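Side-chain contacts in aldo-keto reductase family 1, member B4 (Aldose reductase) (Schistosoma japonicum, PDB 4HBK), which probably reduces aldehydes to alcohols as an NADP-dependent aldose reductase of the aldo/keto reductase family: residues V276-L281 / L286-K291; L214-H219 / K226-A231. All blocks are in the same frame, centred on the assembly; numbering follows the deposited sequence.

Contact 1. Residues V276-L281 / L286-K291; sequences VLLRYL and LIVVPK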
loop_
_atom_site.group_PDB
_atom_site.type_symbol
_atom_site.label_atom_id
_atom_site.label_comp_id
_atom_site.label_asym_id
_atom_site.label_seq_id
_atom_site.Cartn_x
_atom_site.Cartn_y
_atom_site.Cartn_z
ATOM N N VAL A 276 -16.217 10.898 -0.276
ATOM C CA VAL A 276 -16.305 11.043 -1.723
ATOM C C VAL A 276 -14.981 10.693 -2.391
ATOM O O VAL A 276 -14.962 9.999 -3.414
ATOM C CB VAL A 276 -16.712 12.472 -2.130
ATOM C CG1 VAL A 276 -16.527 12.672 -3.629
ATOM C CG2 VAL A 276 -18.147 12.744 -1.719
ATOM N N LEU A 277 -13.873 11.164 -1.812
ATOM C CA LEU A 277 -12.540 10.905 -2.371
ATOM C C LEU A 277 -12.202 9.404 -2.423
ATOM O O LEU A 277 -11.601 8.916 -3.385
ATOM C CB LEU A 277 -11.464 11.672 -1.585
ATOM C CG LEU A 277 -11.516 13.208 -1.718
ATOM C CD1 LEU A 277 -10.572 13.918 -0.756
ATOM C CD2 LEU A 277 -11.200 13.615 -3.159
ATOM N N LEU A 278 -12.581 8.679 -1.379
ATOM C CA LEU A 278 -12.369 7.237 -1.335
ATOM C C LEU A 278 -13.305 6.483 -2.284
ATOM O O LEU A 278 -12.883 5.538 -2.947
ATOM C CB LEU A 278 -12.536 6.718 0.093
ATOM C CG LEU A 278 -11.479 7.219 1.080
ATOM C CD1 LEU A 278 -11.826 6.820 2.485
ATOM C CD2 LEU A 278 -10.132 6.650 0.707
ATOM N N ARG A 279 -14.571 6.889 -2.347
ATOM C CA ARG A 279 -15.523 6.229 -3.233
ATOM C C ARG A 279 -15.069 6.380 -4.676
ATOM O O ARG A 279 -15.249 5.475 -5.492
ATOM C CB ARG A 279 -16.920 6.819 -3.080
ATOM C CG ARG A 279 -17.983 6.079 -3.875
ATOM C CD ARG A 279 -18.354 4.773 -3.191
ATOM N NE ARG A 279 -18.976 3.863 -4.144
ATOM C CZ ARG A 279 -19.337 2.616 -3.870
ATOM N NH1 ARG A 279 -19.143 2.112 -2.654
ATOM N NH2 ARG A 279 -19.899 1.875 -4.820
ATOM N N TYR A 280 -14.476 7.532 -4.974
ATOM C CA TYR A 280 -13.957 7.812 -6.296
ATOM C C TYR A 280 -12.945 6.733 -6.694
ATOM O O TYR A 280 -12.984 6.195 -7.803
ATOM C CB TYR A 280 -13.304 9.202 -6.318
ATOM C CG TYR A 280 -12.247 9.361 -7.390
ATOM C CD1 TYR A 280 -12.604 9.509 -8.722
ATOM C CD2 TYR A 280 -10.898 9.357 -7.071
ATOM C CE1 TYR A 280 -11.647 9.652 -9.708
ATOM C CE2 TYR A 280 -9.927 9.495 -8.048
ATOM C CZ TYR A 280 -10.309 9.634 -9.369
ATOM O OH TYR A 280 -9.366 9.770 -10.366
ATOM N N LEU A 281 -12.038 6.418 -5.775
ATOM C CA LEU A 281 -11.008 5.429 -6.034
ATOM C C LEU A 281 -11.612 4.037 -6.065
ATOM O O LEU A 281 -11.245 3.213 -6.913
ATOM C CB LEU A 281 -9.902 5.509 -4.980
ATOM C CG LEU A 281 -9.128 6.826 -4.943
ATOM C CD1 LEU A 281 -8.258 6.877 -3.704
ATOM C CD2 LEU A 281 -8.277 6.991 -6.201
ATOM N N LEU A 286 -10.141 0.099 -7.326
ATOM C CA LEU A 286 -8.915 0.163 -6.527
ATOM C C LEU A 286 -9.182 -0.298 -5.101
ATOM O O LEU A 286 -10.311 -0.210 -4.614
ATOM C CB LEU A 286 -8.382 1.599 -6.489
ATOM C CG LEU A 286 -8.149 2.208 -7.875
ATOM C CD1 LEU A 286 -7.864 3.697 -7.796
ATOM C CD2 LEU A 286 -7.002 1.486 -8.593
ATOM N N ILE A 287 -8.143 -0.808 -4.451
ATOM C CA ILE A 287 -8.140 -0.982 -3.005
ATOM C C ILE A 287 -7.707 0.358 -2.436
ATOM O O ILE A 287 -6.983 1.092 -3.097
ATOM C CB ILE A 287 -7.121 -2.055 -2.580
ATOM C CG1 ILE A 287 -7.529 -3.437 -3.127
ATOM C CG2 ILE A 287 -6.978 -2.093 -1.079
ATOM C CD1 ILE A 287 -6.706 -3.895 -4.317
ATOM N N VAL A 288 -8.154 0.711 -1.235
ATOM C CA VAL A 288 -7.666 1.941 -0.618
ATOM C C VAL A 288 -7.159 1.681 0.793
ATOM O O VAL A 288 -7.760 0.902 1.541
ATOM C CB VAL A 288 -8.743 3.069 -0.615
ATOM C CG1 VAL A 288 -9.166 3.403 -2.051
ATOM C CG2 VAL A 288 -9.948 2.672 0.241
ATOM N N VAL A 289 -6.064 2.342 1.160
ATOM C CA VAL A 289 -5.483 2.182 2.487
ATOM C C VAL A 289 -5.222 3.553 3.129
ATOM O O VAL A 289 -4.077 3.929 3.377
ATOM C CB VAL A 289 -4.190 1.303 2.448
ATOM C CG1 VAL A 289 -4.533 -0.141 2.052
ATOM C CG2 VAL A 289 -3.175 1.870 1.470
ATOM N N PRO A 290 -6.303 4.304 3.419
ATOM C CA PRO A 290 -6.170 5.623 4.044
ATOM C C PRO A 290 -5.496 5.507 5.409
ATOM O O PRO A 290 -5.909 4.676 6.221
ATOM C CB PRO A 290 -7.623 6.081 4.212
ATOM C CG PRO A 290 -8.409 4.824 4.267
ATOM C CD PRO A 290 -7.714 3.903 3.290
ATOM N N LYS A 291 -4.471 6.322 5.639
ATOM C CA LYS A 291 -3.745 6.346 6.908
ATOM C C LYS A 291 -4.459 7.226 7.936
ATOM O O LYS A 291 -4.853 8.350 7.639
ATOM C CB LYS A 291 -2.336 6.905 6.692
ATOM C CG LYS A 291 -1.530 6.176 5.637
ATOM C CD LYS A 291 -0.172 6.846 5.379
ATOM C CE LYS A 291 0.659 6.062 4.354
ATOM N NZ LYS A 291 1.660 5.181 5.004
#

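Contact 2. Residues L214-H219 / K226-A231; sequences LQIEIH and KLVEYA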
loop_
_atom_site.group_PDB
_atom_site.type_symbol
_atom_site.label_atom_id
_atom_site.label_comp_id
_atom_site.label_asym_id
_atom_site.label_seq_id
_atom_site.Cartn_x
_atom_site.Cartn_y
_atom_site.Cartn_z
ATOM N N LEU A 214 -0.172 -4.053 -6.986
ATOM C CA LEU A 214 0.718 -2.912 -7.143
ATOM C C LEU A 214 0.150 -1.824 -6.245
ATOM O O LEU A 214 -1.056 -1.543 -6.305
ATOM C CB LEU A 214 0.724 -2.430 -8.600
ATOM C CG LEU A 214 1.433 -1.103 -8.898
ATOM C CD1 LEU A 214 2.945 -1.227 -8.732
ATOM C CD2 LEU A 214 1.084 -0.574 -10.295
ATOM N N GLN A 215 0.995 -1.242 -5.398
ATOM C CA GLN A 215 0.570 -0.151 -4.527
ATOM C C GLN A 215 1.312 1.103 -4.958
ATOM O O GLN A 215 2.533 1.101 -5.042
ATOM C CB GLN A 215 0.840 -0.462 -3.037
ATOM C CG GLN A 215 0.386 0.665 -2.084
ATOM C CD GLN A 215 0.540 0.335 -0.588
ATOM O OE1 GLN A 215 1.125 1.114 0.162
ATOM N NE2 GLN A 215 -0.007 -0.805 -0.153
ATOM N N ILE A 216 0.568 2.162 -5.239
ATOM C CA ILE A 216 1.133 3.395 -5.770
ATOM C C ILE A 216 0.287 4.552 -5.273
ATOM O O ILE A 216 -0.839 4.341 -4.814
ATOM C CB ILE A 216 1.087 3.413 -7.311
ATOM C CG1 ILE A 216 -0.267 2.869 -7.810
ATOM C CG2 ILE A 216 2.255 2.621 -7.890
ATOM C CD1 ILE A 216 -0.448 2.908 -9.336
ATOM N N GLU A 217 0.815 5.770 -5.382
ATOM C CA GLU A 217 0.057 6.967 -5.032
ATOM C C GLU A 217 -1.072 7.203 -6.021
ATOM O O GLU A 217 -0.846 7.342 -7.226
ATOM C CB GLU A 217 0.967 8.197 -4.982
ATOM C CG GLU A 217 0.221 9.529 -4.920
ATOM C CD GLU A 217 1.175 10.720 -4.894
ATOM O OE1 GLU A 217 2.410 10.506 -4.866
ATOM O OE2 GLU A 217 0.689 11.867 -4.901
ATOM N N ILE A 218 -2.293 7.248 -5.501
ATOM C CA ILE A 218 -3.467 7.514 -6.323
ATOM C C ILE A 218 -4.504 8.314 -5.522
ATOM O O ILE A 218 -4.885 7.940 -4.398
ATOM C CB ILE A 218 -4.116 6.206 -6.845
ATOM C CG1 ILE A 218 -3.062 5.227 -7.358
ATOM C CG2 ILE A 218 -5.134 6.505 -7.950
ATOM C CD1 ILE A 218 -3.671 3.889 -7.791
ATOM N N HIS A 219 -4.954 9.420 -6.103
ATOM C CA HIS A 219 -6.011 10.222 -5.506
ATOM C C HIS A 219 -6.495 11.237 -6.532
ATOM O O HIS A 219 -5.934 11.350 -7.630
ATOM C CB HIS A 219 -5.519 10.915 -4.234
ATOM C CG HIS A 219 -4.232 11.648 -4.421
ATOM N ND1 HIS A 219 -4.179 12.919 -4.944
ATOM C CD2 HIS A 219 -2.951 11.272 -4.203
ATOM C CE1 HIS A 219 -2.917 13.311 -5.014
ATOM N NE2 HIS A 219 -2.150 12.326 -4.577
ATOM N N LYS A 226 -2.820 6.133 -16.538
ATOM C CA LYS A 226 -2.118 5.259 -17.473
ATOM C C LYS A 226 -1.499 4.032 -16.808
ATOM O O LYS A 226 -1.611 2.917 -17.317
ATOM C CB LYS A 226 -1.065 6.034 -18.267
ATOM C CG LYS A 226 -1.670 6.983 -19.286
ATOM C CD LYS A 226 -0.602 7.673 -20.115
ATOM C CE LYS A 226 -1.230 8.445 -21.264
ATOM N NZ LYS A 226 -0.225 8.927 -22.253
ATOM N N LEU A 227 -0.848 4.245 -15.673
ATOM C CA LEU A 227 -0.241 3.157 -14.932
ATOM C C LEU A 227 -1.310 2.219 -14.387
ATOM O O LEU A 227 -1.166 1.001 -14.451
ATOM C CB LEU A 227 0.605 3.707 -13.786
ATOM C CG LEU A 227 1.320 2.632 -12.970
ATOM C CD1 LEU A 227 2.097 1.708 -13.914
ATOM C CD2 LEU A 227 2.233 3.263 -11.906
ATOM N N VAL A 228 -2.384 2.783 -13.845
ATOM C CA VAL A 228 -3.447 1.957 -13.287
ATOM C C VAL A 228 -4.073 1.098 -14.375
ATOM O O VAL A 228 -4.327 -0.094 -14.181
ATOM C CB VAL A 228 -4.557 2.793 -12.640
ATOM C CG1 VAL A 228 -5.778 1.916 -12.410
ATOM C CG2 VAL A 228 -4.069 3.422 -11.315
ATOM N N GLU A 229 -4.322 1.703 -15.530
ATOM C CA GLU A 229 -4.923 0.955 -16.625
ATOM C C GLU A 229 -3.982 -0.154 -17.076
ATOM O O GLU A 229 -4.410 -1.285 -17.310
ATOM C CB GLU A 229 -5.284 1.882 -17.786
ATOM C CG GLU A 229 -6.488 2.766 -17.491
ATOM C CD GLU A 229 -6.903 3.603 -18.693
ATOM O OE1 GLU A 229 -8.054 4.084 -18.710
ATOM O OE2 GLU A 229 -6.082 3.779 -19.624
ATOM N N TYR A 230 -2.697 0.170 -17.185
ATOM C CA TYR A 230 -1.716 -0.837 -17.540
ATOM C C TYR A 230 -1.709 -1.998 -16.549
ATOM O O TYR A 230 -1.814 -3.156 -16.942
ATOM C CB TYR A 230 -0.310 -0.265 -17.618
ATOM C CG TYR A 230 0.707 -1.387 -17.602
ATOM C CD1 TYR A 230 0.917 -2.187 -18.734
ATOM C CD2 TYR A 230 1.415 -1.685 -16.445
ATOM C CE1 TYR A 230 1.830 -3.227 -18.710
ATOM C CE2 TYR A 230 2.327 -2.727 -16.411
ATOM C CZ TYR A 230 2.533 -3.490 -17.541
ATOM O OH TYR A 230 3.440 -4.525 -17.489
ATOM N N ALA A 231 -1.571 -1.693 -15.264
ATOM C CA ALA A 231 -1.491 -2.758 -14.273
ATOM C C ALA A 231 -2.727 -3.674 -14.292
ATOM O O ALA A 231 -2.597 -4.900 -14.258
ATOM C CB ALA A 231 -1.229 -2.195 -12.868
#

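Contact 1. Residues V276-L281 / L286-K291
L281 and V288 meet at the centre of this buried contact, where helix 273-283 lies over the last strand, 287-288, of the eight-stranded parallel (beta/alpha) barrel of the aldo/keto reductases. CG1 of V288 rests 3.7 Å from CB of L281 and is also touched by CD1 of the same leucine. With V288 chi1 at -60°, CG1 stands anti to the carbonyl carbon, and the second methyl, CG2, is left to serve L278, one helical turn earlier. There CD2 of L278 lies 4.0 Å from V288 CG2, while its other methyl, CD1, reaches the proline ring of P290 at CG, a looser touch of 4.3 Å. V288 thus offers one branch to each of two leucines on the same helix face. I287 and V289 direct CB away from the helix, against T239 and H75 of neighbouring strands. Toward the C-terminal end of the helix the leucine pair L281 and L286 takes over, CD2 of L281 lying 3.7 Å from CD1 of L286. Outside the apolar core, polar groups anchor each segment elsewhere: R279, with CB directed away from the strand, bonds Q283 and the carbonyl of V304, and at the far end of 286-291 K291 NZ bonds the hydroxyl of Y82, the predicted proton donor. In the last turn of the helix, L281 O receives a weak hydrogen bond from L286 N, 3.3 Å long and bent to 145°, and the same oxygen lies 3.3 Å from L286 CB.

Contact 2. Residues L214-H219 / K226-A231
L214, I216 and I218, alternate residues of 214-219, direct CB toward L227, V228 and A231 of helix 226-231, and each arrives with a terminal methyl; the packing across is wholly apolar. CD2 of L214 sits 3.8 Å from CB of A231 and more loosely against CG of L227. I216 reaches across with two branches: its CG1 lies between the backbone N and the carbonyl carbon (chi1 42°), and from there CD1 comes within 3.7 Å of CD2 of L227, with CG2 touching that same methyl. CD1 of I216 also reaches CG2 of V228 at 4.2 Å, but the closer partner of V228 CG2 is CD1 of I218, 3.6 Å away. L227 therefore bridges L214 and I216, and V228 bridges I216 and I218. The axes of segments 214-217 and 226-231 run nearly antiparallel, at 171°, and approach to 10.6 Å.

Hydrogen bonding gathers on the other side of the strand segment. H219 NE2 donates to E217 OE2 over 2.9 Å at 159°; the oxygen lies near the imidazole plane and uses its anti lone pair. Backbone N atoms of Q326 and F327 bind the two carboxylate oxygens of E217, one each, which should fix the carboxylate's rotation. Q215 NE2 bonds D77.

Charge pairing appears at the outer surface of the helix, where K226 forms a salt bridge with E343.

Strand, helix and the following strand 237-241 make a beta-alpha-beta unit of the (beta/alpha) barrel, this contact being the apolar seam between its first strand and its helix.

How the contacts relate
After five earlier barrel strands, the chain runs through strand 213-217 and turns back along helix 225-233, so contact 2 closes a short loop of six residues between its segments. It then passes through strand 237-241 and helices 260-269 and 273-283 before contact 1 closes a second, shorter connection of four residues, the first two still helical, into strand 287-288. The two loops follow in series, neither nesting nor crossing. Strand 237-241 lies between their strands in the barrel, yet the contacts meet directly, their centres about 13 Å apart: L281 CD1 packs 3.6 Å from I218 O, and L286 CD2 touches V228 CG1. Together they tie the sixth and eighth strands to their flanking helices.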